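Local coordinates for protein purine nucleosidase, (IunH-1) (Sulfolobus solfataricus, PDB 3T8J) that is a purine nucleosidase of the nucleoside hydrolase family, assembled from four chains, each with a mixed beta sheet and flanking helices, and holds a bound sodium ion, at residues D14-Y19 against S216-Y221; D27-T32 against N110-E115; A150-G155 against I291-N296; L68-I73 against N263-T268. One frame throughout, in Å; residues are numbered along the deposited sequence. Where two conformers were deposited one is given.

Contact 1: D14-Y19 against S216-Y221. With NA (sodium ion), chain B.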
loop_
_atom_site.group_PDB
_atom_site.type_symbol
_atom_site.label_atom_id
_atom_site.label_comp_id
_atom_site.label_asym_id
_atom_site.label_seq_id
_atom_site.Cartn_x
_atom_site.Cartn_y
_atom_site.Cartn_z
ATOM N N ASP A 14 -10.148 29.747 -13.068
ATOM C CA ASP A 14 -8.874 30.426 -12.721
ATOM C C ASP A 14 -8.898 31.856 -13.258
ATOM O O ASP A 14 -8.494 32.792 -12.590
ATOM C CB ASP A 14 -7.643 29.696 -13.309
ATOM C CG ASP A 14 -7.546 28.243 -12.901
ATOM O OD1 ASP A 14 -6.788 27.959 -11.933
ATOM O OD2 ASP A 14 -8.216 27.371 -13.536
ATOM N N VAL A 15 -9.304 32.007 -14.529
ATOM C CA VAL A 15 -9.464 33.338 -15.122
ATOM C C VAL A 15 -10.425 34.193 -14.301
ATOM O O VAL A 15 -10.105 35.351 -13.941
ATOM C CB VAL A 15 -9.933 33.264 -16.592
ATOM C CG1 VAL A 15 -10.242 34.708 -17.143
ATOM C CG2 VAL A 15 -8.846 32.577 -17.427
ATOM N N LEU A 16 -11.583 33.639 -13.943
ATOM C CA LEU A 16 -12.535 34.423 -13.152
ATOM C C LEU A 16 -12.008 34.777 -11.750
ATOM O O LEU A 16 -12.279 35.857 -11.248
ATOM C CB LEU A 16 -13.884 33.715 -13.056
ATOM C CG LEU A 16 -15.064 34.642 -12.781
ATOM C CD1 LEU A 16 -15.443 35.425 -14.049
ATOM C CD2 LEU A 16 -16.273 33.869 -12.268
ATOM N N SER A 17 -11.240 33.873 -11.159
ATOM C CA SER A 17 -10.630 34.133 -9.834
ATOM C C SER A 17 -9.593 35.288 -9.907
ATOM O O SER A 17 -9.566 36.175 -9.021
ATOM C CB SER A 17 -9.972 32.856 -9.307
ATOM O OG SER A 17 -10.952 31.873 -8.994
ATOM N N LEU A 18 -8.733 35.263 -10.923
ATOM C CA LEU A 18 -7.789 36.354 -11.165
ATOM C C LEU A 18 -8.570 37.667 -11.253
ATOM O O LEU A 18 -8.213 38.682 -10.627
ATOM C CB LEU A 18 -7.007 36.095 -12.457
ATOM C CG LEU A 18 -6.121 37.242 -12.940
ATOM C CD1 LEU A 18 -4.983 37.563 -11.982
ATOM C CD2 LEU A 18 -5.574 36.911 -14.330
ATOM N N TYR A 19 -9.638 37.661 -12.052
ATOM C CA TYR A 19 -10.439 38.874 -12.243
ATOM C C TYR A 19 -11.126 39.334 -10.947
ATOM O O TYR A 19 -11.230 40.536 -10.705
ATOM C CB TYR A 19 -11.435 38.705 -13.381
ATOM C CG TYR A 19 -10.841 38.634 -14.773
ATOM C CD1 TYR A 19 -9.487 38.869 -15.028
ATOM C CD2 TYR A 19 -11.648 38.372 -15.858
ATOM C CE1 TYR A 19 -8.968 38.831 -16.327
ATOM C CE2 TYR A 19 -11.133 38.330 -17.159
ATOM C CZ TYR A 19 -9.803 38.568 -17.389
ATOM O OH TYR A 19 -9.316 38.524 -18.685
ATOM N N SER A 216 -19.356 32.758 -22.641
ATOM C CA SER A 216 -18.470 32.060 -23.589
ATOM C C SER A 216 -17.538 31.050 -22.906
ATOM O O SER A 216 -17.325 29.932 -23.411
ATOM C CB SER A 216 -17.650 33.081 -24.371
ATOM O OG SER A 216 -16.708 32.463 -25.238
ATOM N N MET A 217 -16.993 31.449 -21.758
ATOM C CA MET A 217 -16.004 30.623 -21.052
ATOM C C MET A 217 -16.599 29.442 -20.313
ATOM O O MET A 217 -15.888 28.470 -20.090
ATOM C CB MET A 217 -15.189 31.465 -20.045
ATOM C CG MET A 217 -14.233 32.481 -20.670
ATOM S SD MET A 217 -12.997 33.165 -19.506
ATOM C CE MET A 217 -14.078 33.833 -18.239
ATOM N N TYR A 218 -17.877 29.545 -19.927
ATOM C CA TYR A 218 -18.533 28.560 -19.044
ATOM C C TYR A 218 -19.494 27.607 -19.749
ATOM O O TYR A 218 -19.879 26.595 -19.174
ATOM C CB TYR A 218 -19.258 29.256 -17.858
ATOM C CG TYR A 218 -18.294 29.678 -16.762
ATOM C CD1 TYR A 218 -17.599 30.880 -16.858
ATOM C CD2 TYR A 218 -18.042 28.865 -15.650
ATOM C CE1 TYR A 218 -16.687 31.272 -15.895
ATOM C CE2 TYR A 218 -17.132 29.259 -14.676
ATOM C CZ TYR A 218 -16.450 30.460 -14.808
ATOM O OH TYR A 218 -15.534 30.895 -13.850
ATOM N N LEU A 219 -19.854 27.880 -20.997
ATOM C CA LEU A 219 -20.845 27.042 -21.666
ATOM C C LEU A 219 -20.460 25.562 -21.701
ATOM O O LEU A 219 -21.286 24.705 -21.376
ATOM C CB LEU A 219 -21.120 27.529 -23.086
ATOM C CG LEU A 219 -22.264 26.788 -23.787
ATOM C CD1 LEU A 219 -23.517 26.719 -22.900
ATOM C CD2 LEU A 219 -22.566 27.457 -25.093
ATOM N N HIS A 220 -19.237 25.253 -22.128
ATOM C CA HIS A 220 -18.800 23.841 -22.242
ATOM C C HIS A 220 -18.779 23.174 -20.869
ATOM O O HIS A 220 -19.284 22.071 -20.715
ATOM C CB HIS A 220 -17.413 23.743 -22.926
ATOM C CG HIS A 220 -16.879 22.343 -23.043
ATOM N ND1 HIS A 220 -16.718 21.696 -24.249
ATOM C CD2 HIS A 220 -16.446 21.475 -22.094
ATOM C CE1 HIS A 220 -16.242 20.478 -24.041
ATOM N NE2 HIS A 220 -16.062 20.324 -22.735
ATOM N N TYR A 221 -18.189 23.860 -19.885
ATOM C CA TYR A 221 -18.098 23.364 -18.512
ATOM C C TYR A 221 -19.467 23.120 -17.892
ATOM O O TYR A 221 -19.679 22.115 -17.204
ATOM C CB TYR A 221 -17.335 24.387 -17.673
ATOM C CG TYR A 221 -16.988 24.021 -16.242
ATOM C CD1 TYR A 221 -16.278 22.876 -15.955
ATOM C CD2 TYR A 221 -17.289 24.893 -15.186
ATOM C CE1 TYR A 221 -15.893 22.580 -14.634
ATOM C CE2 TYR A 221 -16.895 24.603 -13.876
ATOM C CZ TYR A 221 -16.212 23.448 -13.621
ATOM O OH TYR A 221 -15.812 23.142 -12.327
HETATM NA NA NA B . -6.797 25.977 -10.778
HETATM O O HOH W 1 -8.863 25.365 -11.727
#

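Contact 2: D27-T32 against N110-E115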
loop_
_atom_site.group_PDB
_atom_site.type_symbol
_atom_site.label_atom_id
_atom_site.label_comp_id
_atom_site.label_asym_id
_atom_site.label_seq_id
_atom_site.Cartn_x
_atom_site.Cartn_y
_atom_site.Cartn_z
ATOM N N ASP A 27 -3.821 43.384 -4.566
ATOM C CA ASP A 27 -2.559 43.427 -5.313
ATOM C C ASP A 27 -2.153 42.010 -5.682
ATOM O O ASP A 27 -1.816 41.216 -4.828
ATOM C CB ASP A 27 -1.459 44.102 -4.521
ATOM C CG ASP A 27 -0.161 44.236 -5.285
ATOM O OD1 ASP A 27 -0.188 44.432 -6.530
ATOM O OD2 ASP A 27 0.891 44.265 -4.617
ATOM N N VAL A 28 -2.233 41.679 -6.964
ATOM C CA VAL A 28 -1.747 40.389 -7.461
ATOM C C VAL A 28 -0.318 40.596 -7.945
ATOM O O VAL A 28 -0.072 41.361 -8.905
ATOM C CB VAL A 28 -2.625 39.845 -8.593
ATOM C CG1 VAL A 28 -2.056 38.524 -9.097
ATOM C CG2 VAL A 28 -4.072 39.635 -8.121
ATOM N N VAL A 29 0.651 40.021 -7.233
ATOM C CA VAL A 29 2.058 40.259 -7.555
ATOM C C VAL A 29 2.661 39.295 -8.609
ATOM O O VAL A 29 3.697 39.600 -9.217
ATOM C CB VAL A 29 2.935 40.244 -6.291
ATOM C CG1 VAL A 29 2.413 41.286 -5.266
ATOM C CG2 VAL A 29 3.000 38.852 -5.655
ATOM N N ALA A 30 2.014 38.153 -8.821
ATOM C CA ALA A 30 2.455 37.182 -9.829
ATOM C C ALA A 30 1.367 36.172 -10.057
ATOM O O ALA A 30 0.553 35.887 -9.183
ATOM C CB ALA A 30 3.727 36.450 -9.387
ATOM N N VAL A 31 1.355 35.611 -11.264
ATOM C CA VAL A 31 0.602 34.424 -11.603
ATOM C C VAL A 31 1.607 33.299 -11.875
ATOM O O VAL A 31 2.577 33.501 -12.578
ATOM C CB VAL A 31 -0.253 34.642 -12.863
ATOM C CG1 VAL A 31 -1.030 33.337 -13.214
ATOM C CG2 VAL A 31 -1.192 35.815 -12.725
ATOM N N THR A 32 1.418 32.153 -11.229
ATOM C CA THR A 32 2.301 30.982 -11.381
ATOM C C THR A 32 1.475 29.882 -12.068
ATOM O O THR A 32 0.257 29.803 -11.837
ATOM C CB THR A 32 2.898 30.532 -10.013
ATOM O OG1 THR A 32 1.855 30.326 -9.057
ATOM C CG2 THR A 32 3.915 31.599 -9.502
ATOM N N ASN A 110 10.131 36.549 0.190
ATOM C CA ASN A 110 11.087 37.451 0.827
ATOM C C ASN A 110 10.683 38.907 0.671
ATOM O O ASN A 110 10.728 39.674 1.645
ATOM C CB ASN A 110 12.479 37.208 0.264
ATOM C CG ASN A 110 13.174 36.013 0.908
ATOM O OD1 ASN A 110 13.264 35.943 2.135
ATOM N ND2 ASN A 110 13.770 35.152 0.098
ATOM N N GLU A 111 10.292 39.313 -0.541
ATOM C CA GLU A 111 9.939 40.719 -0.797
ATOM C C GLU A 111 8.736 41.173 0.036
ATOM O O GLU A 111 8.722 42.320 0.550
ATOM C CB GLU A 111 9.664 40.922 -2.291
ATOM C CG GLU A 111 9.206 42.336 -2.612
ATOM C CD GLU A 111 9.057 42.653 -4.100
ATOM O OE1 GLU A 111 9.124 41.732 -4.951
ATOM O OE2 GLU A 111 8.841 43.855 -4.421
ATOM N N TYR A 112 7.764 40.273 0.210
ATOM C CA TYR A 112 6.519 40.535 0.948
ATOM C C TYR A 112 6.392 39.688 2.228
ATOM O O TYR A 112 5.282 39.338 2.642
ATOM C CB TYR A 112 5.305 40.308 0.026
ATOM C CG TYR A 112 5.283 41.206 -1.190
ATOM C CD1 TYR A 112 4.787 42.501 -1.104
ATOM C CD2 TYR A 112 5.766 40.766 -2.418
ATOM C CE1 TYR A 112 4.764 43.329 -2.224
ATOM C CE2 TYR A 112 5.753 41.595 -3.532
ATOM C CZ TYR A 112 5.251 42.863 -3.424
ATOM O OH TYR A 112 5.232 43.690 -4.541
ATOM N N ALA A 113 7.524 39.442 2.897
ATOM C CA ALA A 113 7.558 38.582 4.086
ATOM C C ALA A 113 6.540 39.027 5.121
ATOM O O ALA A 113 6.510 40.211 5.537
ATOM C CB ALA A 113 8.950 38.558 4.695
ATOM N N GLY A 114 5.715 38.076 5.538
ATOM C CA GLY A 114 4.722 38.305 6.553
ATOM C C GLY A 114 3.401 38.835 6.055
ATOM O O GLY A 114 2.441 38.918 6.839
ATOM N N GLU A 115 3.331 39.198 4.770
ATOM C CA GLU A 115 2.097 39.722 4.200
ATOM C C GLU A 115 1.630 38.937 2.966
ATOM O O GLU A 115 0.464 39.032 2.585
ATOM C CB GLU A 115 2.268 41.195 3.838
ATOM C CG GLU A 115 2.630 42.112 5.020
ATOM C CD GLU A 115 1.715 41.949 6.229
ATOM O OE1 GLU A 115 0.519 41.613 6.066
ATOM O OE2 GLU A 115 2.191 42.166 7.366
#

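Contact 3: A150-G155 against I291-N296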
loop_
_atom_site.group_PDB
_atom_site.type_symbol
_atom_site.label_atom_id
_atom_site.label_comp_id
_atom_site.label_asym_id
_atom_site.label_seq_id
_atom_site.Cartn_x
_atom_site.Cartn_y
_atom_site.Cartn_z
ATOM N N ALA A 150 -12.034 16.413 -0.923
ATOM C CA ALA A 150 -13.413 15.944 -0.813
ATOM C C ALA A 150 -13.549 15.347 0.583
ATOM O O ALA A 150 -13.042 14.265 0.885
ATOM C CB ALA A 150 -13.743 14.934 -1.928
ATOM N N VAL A 151 -14.187 16.105 1.456
ATOM C CA VAL A 151 -14.189 15.771 2.887
ATOM C C VAL A 151 -15.314 14.834 3.256
ATOM O O VAL A 151 -15.402 14.395 4.416
ATOM C CB VAL A 151 -14.166 17.036 3.752
ATOM C CG1 VAL A 151 -12.893 17.848 3.435
ATOM C CG2 VAL A 151 -15.416 17.878 3.519
ATOM N N PHE A 152 -16.198 14.520 2.303
ATOM C CA PHE A 152 -17.175 13.447 2.470
ATOM C C PHE A 152 -16.935 12.351 1.415
ATOM O O PHE A 152 -17.793 11.517 1.145
ATOM C CB PHE A 152 -18.579 14.024 2.340
ATOM C CG PHE A 152 -18.905 15.064 3.366
ATOM C CD1 PHE A 152 -19.127 14.700 4.684
ATOM C CD2 PHE A 152 -18.992 16.407 3.022
ATOM C CE1 PHE A 152 -19.414 15.675 5.639
ATOM C CE2 PHE A 152 -19.283 17.371 3.969
ATOM C CZ PHE A 152 -19.491 17.014 5.257
ATOM N N GLY A 153 -15.742 12.345 0.833
ATOM C CA GLY A 153 -15.413 11.372 -0.204
ATOM C C GLY A 153 -16.280 11.427 -1.454
ATOM O O GLY A 153 -16.458 10.391 -2.089
ATOM N N ILE A 154 -16.851 12.592 -1.787
ATOM C CA ILE A 154 -17.634 12.778 -3.012
ATOM C C ILE A 154 -16.701 13.526 -3.962
ATOM O O ILE A 154 -16.634 14.764 -3.951
ATOM C CB ILE A 154 -18.950 13.561 -2.791
ATOM C CG1 ILE A 154 -19.856 12.847 -1.781
ATOM C CG2 ILE A 154 -19.654 13.779 -4.140
ATOM C CD1 ILE A 154 -20.143 11.411 -2.078
ATOM N N GLY A 155 -15.952 12.755 -4.747
ATOM C CA GLY A 155 -14.899 13.295 -5.588
ATOM C C GLY A 155 -15.391 13.625 -6.999
ATOM O O GLY A 155 -16.518 13.321 -7.368
ATOM N N ILE A 291 -11.195 24.067 7.651
ATOM C CA ILE A 291 -12.001 23.607 6.517
ATOM C C ILE A 291 -13.330 24.366 6.481
ATOM O O ILE A 291 -14.014 24.496 7.491
ATOM C CB ILE A 291 -12.263 22.080 6.604
ATOM C CG1 ILE A 291 -10.940 21.322 6.771
ATOM C CG2 ILE A 291 -13.123 21.610 5.410
ATOM C CD1 ILE A 291 -11.099 19.756 6.863
ATOM N N VAL A 292 -13.705 24.865 5.295
ATOM C CA VAL A 292 -14.990 25.531 5.097
ATOM C C VAL A 292 -16.048 24.489 4.745
ATOM O O VAL A 292 -15.885 23.733 3.780
ATOM C CB VAL A 292 -14.898 26.594 3.982
ATOM C CG1 VAL A 292 -16.281 27.182 3.654
ATOM C CG2 VAL A 292 -13.887 27.691 4.386
ATOM N N TYR A 293 -17.120 24.432 5.531
ATOM C CA TYR A 293 -18.185 23.446 5.339
ATOM C C TYR A 293 -19.480 24.039 4.778
ATOM O O TYR A 293 -20.306 23.292 4.256
ATOM C CB TYR A 293 -18.466 22.695 6.660
ATOM C CG TYR A 293 -17.467 21.588 6.959
ATOM C CD1 TYR A 293 -16.318 21.801 7.731
ATOM C CD2 TYR A 293 -17.654 20.312 6.441
ATOM C CE1 TYR A 293 -15.416 20.747 7.987
ATOM C CE2 TYR A 293 -16.756 19.268 6.693
ATOM C CZ TYR A 293 -15.625 19.500 7.453
ATOM O OH TYR A 293 -14.744 18.436 7.676
ATOM N N GLU A 294 -19.671 25.357 4.887
ATOM C CA GLU A 294 -20.863 26.044 4.369
ATOM C C GLU A 294 -20.517 27.481 3.935
ATOM O O GLU A 294 -19.581 28.090 4.484
ATOM C CB GLU A 294 -21.983 26.093 5.436
ATOM C CG GLU A 294 -22.465 24.736 5.986
ATOM C CD GLU A 294 -23.528 24.874 7.083
ATOM O OE1 GLU A 294 -24.307 25.858 7.076
ATOM O OE2 GLU A 294 -23.572 23.983 7.958
ATOM N N ILE A 295 -21.269 27.998 2.959
ATOM C CA ILE A 295 -21.160 29.391 2.505
ATOM C C ILE A 295 -22.551 30.045 2.436
ATOM O O ILE A 295 -23.579 29.367 2.483
ATOM C CB ILE A 295 -20.437 29.555 1.124
ATOM C CG1 ILE A 295 -21.347 29.190 -0.049
ATOM C CG2 ILE A 295 -19.140 28.721 1.062
ATOM C CD1 ILE A 295 -20.845 29.676 -1.367
ATOM N N ASN A 296 -22.536 31.369 2.354
ATOM C CA ASN A 296 -23.714 32.177 2.051
ATOM C C ASN A 296 -23.782 32.374 0.538
ATOM O O ASN A 296 -23.017 33.163 -0.025
ATOM C CB ASN A 296 -23.618 33.525 2.788
ATOM C CG ASN A 296 -24.875 34.374 2.635
ATOM O OD1 ASN A 296 -25.469 34.453 1.559
ATOM N ND2 ASN A 296 -25.284 35.021 3.723
HETATM O O HOH W 2 -15.369 15.795 6.975
#

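Contact 4: L68-I73 against N263-T268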
loop_
_atom_site.group_PDB
_atom_site.type_symbol
_atom_site.label_atom_id
_atom_site.label_comp_id
_atom_site.label_asym_id
_atom_site.label_seq_id
_atom_site.Cartn_x
_atom_site.Cartn_y
_atom_site.Cartn_z
ATOM N N LEU A 68 5.322 15.721 -9.072
ATOM C CA LEU A 68 6.627 15.307 -8.592
ATOM C C LEU A 68 6.987 13.871 -8.953
ATOM O O LEU A 68 8.111 13.606 -9.378
ATOM C CB LEU A 68 6.695 15.500 -7.074
ATOM C CG LEU A 68 6.452 16.890 -6.504
ATOM C CD1 LEU A 68 6.457 16.845 -4.951
ATOM C CD2 LEU A 68 7.472 17.898 -6.989
ATOM N N LEU A 69 6.041 12.950 -8.763
ATOM C CA LEU A 69 6.261 11.495 -8.897
ATOM C C LEU A 69 5.245 10.784 -9.803
ATOM O O LEU A 69 5.599 9.860 -10.572
ATOM C CB LEU A 69 6.199 10.837 -7.506
ATOM C CG LEU A 69 7.377 11.034 -6.575
ATOM C CD1 LEU A 69 6.919 11.402 -5.181
ATOM C CD2 LEU A 69 8.293 9.795 -6.566
ATOM N N LYS A 70 3.986 11.148 -9.690
ATOM C CA LYS A 70 2.935 10.347 -10.292
ATOM C C LYS A 70 2.606 10.774 -11.713
ATOM O O LYS A 70 2.895 11.889 -12.114
ATOM C CB LYS A 70 1.694 10.407 -9.430
ATOM C CG LYS A 70 2.022 9.708 -8.070
ATOM C CD LYS A 70 0.883 9.430 -7.235
ATOM C CE LYS A 70 1.238 8.555 -6.032
ATOM N NZ LYS A 70 2.501 8.895 -5.226
ATOM N N ASN A 71 1.994 9.866 -12.434
ATOM C CA ASN A 71 1.354 10.252 -13.687
ATOM C C ASN A 71 0.031 10.933 -13.387
ATOM O O ASN A 71 -0.536 10.743 -12.295
ATOM C CB ASN A 71 1.152 9.000 -14.536
ATOM C CG ASN A 71 2.480 8.423 -15.036
ATOM O OD1 ASN A 71 3.420 9.167 -15.339
ATOM N ND2 ASN A 71 2.552 7.109 -15.130
ATOM N N TYR A 72 -0.498 11.700 -14.344
ATOM C CA TYR A 72 -1.787 12.355 -14.192
ATOM C C TYR A 72 -2.474 12.372 -15.568
ATOM O O TYR A 72 -1.887 11.929 -16.547
ATOM C CB TYR A 72 -1.641 13.771 -13.574
ATOM C CG TYR A 72 -1.256 14.830 -14.562
ATOM C CD1 TYR A 72 -2.164 15.814 -14.931
ATOM C CD2 TYR A 72 -0.008 14.838 -15.179
ATOM C CE1 TYR A 72 -1.846 16.791 -15.865
ATOM C CE2 TYR A 72 0.313 15.812 -16.131
ATOM C CZ TYR A 72 -0.611 16.781 -16.489
ATOM O OH TYR A 72 -0.302 17.726 -17.479
ATOM N N ILE A 73 -3.721 12.825 -15.598
ATOM C CA ILE A 73 -4.418 13.097 -16.869
ATOM C C ILE A 73 -4.912 14.531 -16.875
ATOM O O ILE A 73 -5.355 15.060 -15.831
ATOM C CB ILE A 73 -5.584 12.123 -17.115
ATOM C CG1 ILE A 73 -6.630 12.188 -16.005
ATOM C CG2 ILE A 73 -5.053 10.680 -17.226
ATOM C CD1 ILE A 73 -7.948 11.478 -16.334
ATOM N N ASN A 263 -1.243 9.593 -0.560
ATOM C CA ASN A 263 -0.293 9.733 -1.672
ATOM C C ASN A 263 0.172 8.384 -2.209
ATOM O O ASN A 263 1.283 8.255 -2.732
ATOM C CB ASN A 263 0.895 10.634 -1.297
ATOM C CG ASN A 263 1.823 9.986 -0.284
ATOM O OD1 ASN A 263 1.365 9.249 0.622
ATOM N ND2 ASN A 263 3.127 10.268 -0.398
ATOM N N THR A 264 -0.681 7.370 -2.062
ATOM C CA THR A 264 -0.421 6.084 -2.681
ATOM C C THR A 264 -0.818 6.117 -4.158
ATOM O O THR A 264 -1.453 7.059 -4.621
ATOM C CB THR A 264 -1.205 4.922 -1.995
ATOM O OG1 THR A 264 -2.601 4.998 -2.349
ATOM C CG2 THR A 264 -1.009 4.950 -0.464
ATOM N N ASP A 265 -0.441 5.055 -4.866
ATOM C CA ASP A 265 -0.942 4.775 -6.208
ATOM C C ASP A 265 -2.109 3.765 -6.185
ATOM O O ASP A 265 -2.443 3.140 -7.214
ATOM C CB ASP A 265 0.190 4.209 -7.075
ATOM C CG ASP A 265 0.966 5.273 -7.791
ATOM O OD1 ASP A 265 0.353 6.091 -8.541
ATOM O OD2 ASP A 265 2.213 5.245 -7.637
ATOM N N ASN A 266 -2.724 3.599 -5.019
ATOM C CA ASN A 266 -3.846 2.712 -4.867
ATOM C C ASN A 266 -5.156 3.431 -5.265
ATOM O O ASN A 266 -5.174 4.611 -5.645
ATOM C CB ASN A 266 -3.914 2.194 -3.422
ATOM C CG ASN A 266 -2.678 1.361 -3.020
ATOM O OD1 ASN A 266 -2.103 0.663 -3.853
ATOM N ND2 ASN A 266 -2.300 1.411 -1.731
ATOM N N ILE A 267 -6.270 2.724 -5.132
ATOM C CA ILE A 267 -7.565 3.273 -5.468
ATOM C C ILE A 267 -7.947 4.576 -4.707
ATOM O O ILE A 267 -8.706 5.388 -5.209
ATOM C CB ILE A 267 -8.640 2.166 -5.293
ATOM C CG1 ILE A 267 -9.855 2.489 -6.128
ATOM C CG2 ILE A 267 -8.945 1.892 -3.826
ATOM C CD1 ILE A 267 -10.771 1.284 -6.296
ATOM N N THR A 268 -7.408 4.743 -3.489
ATOM C CA THR A 268 -7.661 5.868 -2.611
ATOM C C THR A 268 -6.730 7.066 -2.875
ATOM O O THR A 268 -6.792 8.079 -2.169
ATOM C CB THR A 268 -7.480 5.414 -1.141
ATOM O OG1 THR A 268 -6.257 4.676 -1.059
ATOM C CG2 THR A 268 -8.668 4.550 -0.694
HETATM O O HOH W 3 4.493 7.001 -6.188
HETATM O O HOH W 4 1.127 7.274 -11.282
#

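Contact 1: D14-Y19 against S216-Y221
V15 and L16 of helix 12-23 meet M217 and Y218 of helix 209-227 in a buried helix-helix contact of the nucleoside hydrolase fold. It illustrates how two helices pack through side chains alone, the nearest CA atoms, those of V15 and M217, being 9.2 Å apart. The apolar part has two pairs. V15 CG1 lies 3.9 Å from M217 SD, and the bend of the methionine at chi3 (-57°) carries its CE alongside the same methyl. The other flank of V15 CG1 rests over the rim of the Y19 ring, 3.7 Å above its plane. L16 and Y218 cross at about a right angle, with L16 CD2 4.3 Å from Y218 CZ. The polar part begins with the hydroxyl of that tyrosine: Y218 OH sits 3.4 Å from L16 CB and is hydrogen-bonded to D13 OD1 just ahead of the segment. D14 turns away from helix 209-227 and serves the metal instead: its OD1 binds the sodium ion at 2.3 Å, with D9, I121 and S122 also in the site. D14 OD2 accepts a hydrogen bond of 2.8 Å from the oxygen of a sodium-bound water.

Contact 2: D27-T32 against N110-E115
Y112 O accepts the backbone N of E115 at 2.9 Å, closing the turn that follows helix 101-111, while the ring of the same tyrosine reaches across to V29 on strand 27-33. The setting is the parallel part of the central sheet, in which strand 3-8 runs between strands 27-33 and 116-120; helix 101-111 and the turn lead into the last of these. Y112 is the first residue to leave helical geometry. A113 and G114 are the central residues of a type II beta turn from Y112 to E115, and G114 has a phi of 87°, a conformation that favours glycine.

Across the contact no hydrogen bond forms, and D27 OD2, 4.4 Å from Y112 OH, is too distant for one. That carboxylate oxygen is hydrogen-bonded to H3 ND1 instead, and the imidazole of H3 also meets the Y112 ring, with the ring planes at about 30°, linking the two residues indirectly. One face of the tyrosine is covered near its rim by E111 CG, 3.6 Å above the plane. The side chains of V29 and Y112 overlap alongside, running in opposite senses. A chi1 of -56° swings V29 CG1, rather than CG2, onto the phenol end. The approach to the ring is oblique; V29 also packs on L108 of the helix. V29 CG1 lies 3.7 Å from Y112 CZ and 3.8 Å from Y112 OH.

Contact 3: A150-G155 against I291-N296
V151 CG2 and F152 CZ converge on one carbon of a tyrosine: the valine methyl lies 3.7 Å from Y293 CE2, and F152 CZ is 3.8 Å from that same Y293 CE2. The valine presents this methyl because its chi1 of -60° sets CG2 between the backbone N and the carbonyl carbon. The phenylalanine atom arrives at the edge of the tyrosine, near its plane, whereas the methyl comes in obliquely. The two rings meet obliquely, their planes inclined at 68° and their centroids, for F152 and Y293, 6.0 Å apart. A looser apolar touch joins V151 CG1 to I291 CG2 at 4.3 Å. The polar end of the tyrosine is tied back through a water lying in the ring plane: its oxygen donates to V151 O at 2.9 Å and is hydrogen-bonded to Y293 OH at 2.8 Å.

Around this first shell stands the mixed sheet of the nucleoside hydrolase fold. I291 and Y293 belong to strand 289-295, which runs parallel to 182-185 on one flank and antiparallel to 251-261 on the other, whereas V151 and F152 are the central residues of a type I beta turn from A150 to G153 in the loop after strand 141-147. The turn's own bond, G153 N to A150 O, is weak. The carboxylate of D188 adds three bonds from outside the turn: OD1 accepts V151 N, and OD2 accepts both F152 N and I154 N. V274 of strand 272-275 packs against V151, I291 and Y293 alike. Across the subunit interface, F152 packs on F152 of the second subunit.

Contact 4: L68-I73 against N263-T268
K70 runs nearly extended through its middle torsions and then bends at the last, chi4 45°, which turns NZ onto the backbone of the facing loop. There K70 NZ donates to N263 O at 2.8 Å. The ammonium group approaches from above the carbonyl plane, 41° out of it, with a C=O...N angle of 137°. The extended part of the chain already brings K70 CE within 3.4 Å of T264 O, a buried oxygen for which the model offers no hydrogen-bonding partner.

D265 meets the lysine from the opposite direction. Its OD1 lies 3.6 Å from K70 CD, but the charges stay beyond salt-bridge range, K70 NZ and D265 OD2 being 4.4 Å apart. A water spans that gap, accepting from K70 NZ at 2.9 Å and donating to D265 OD2. A second water accepts from N71 N at 3.0 Å and donates to D265 OD1, so both carboxylate oxygens are linked by water to segment 68-73.

The contact joins two irregular loops of the nucleoside hydrolase fold, one after the outermost strand 60-62 and the other connecting the antiparallel strands 251-261 and 272-275 at the far side of the sheet. D170 of helix 169-177 serves both loops: its OD2 forms a salt bridge with K70 NZ, and its OD1 accepts from N263 ND2. Within segment 263-268 an ST turn shapes the chain, T264 OG1 accepting N266 N, and T264 OG1 is also hydrogen-bonded to D262 OD1.

How the contacts relate
Burial and chemistry do not simply go together in these four contacts. Contacts 1 and 3 are buried and mainly apolar, yet contact 2, at the surface, also rests on aliphatic and aromatic packing; the polar exception is contact 4, partly buried, where two loops without regular structure meet through a lysine and waters. Contacts 1 and 2 adjoin: helix 12-23 leads into strand 27-33, and L18 CD1 packs on V28 CG1 and V31 CG2. Contacts 2 and 3 reach the same sheet on opposite sides of the chain's centre, about 28 Å apart between centres. Contacts 3 and 4 do not touch each other, but both touch the second subunit.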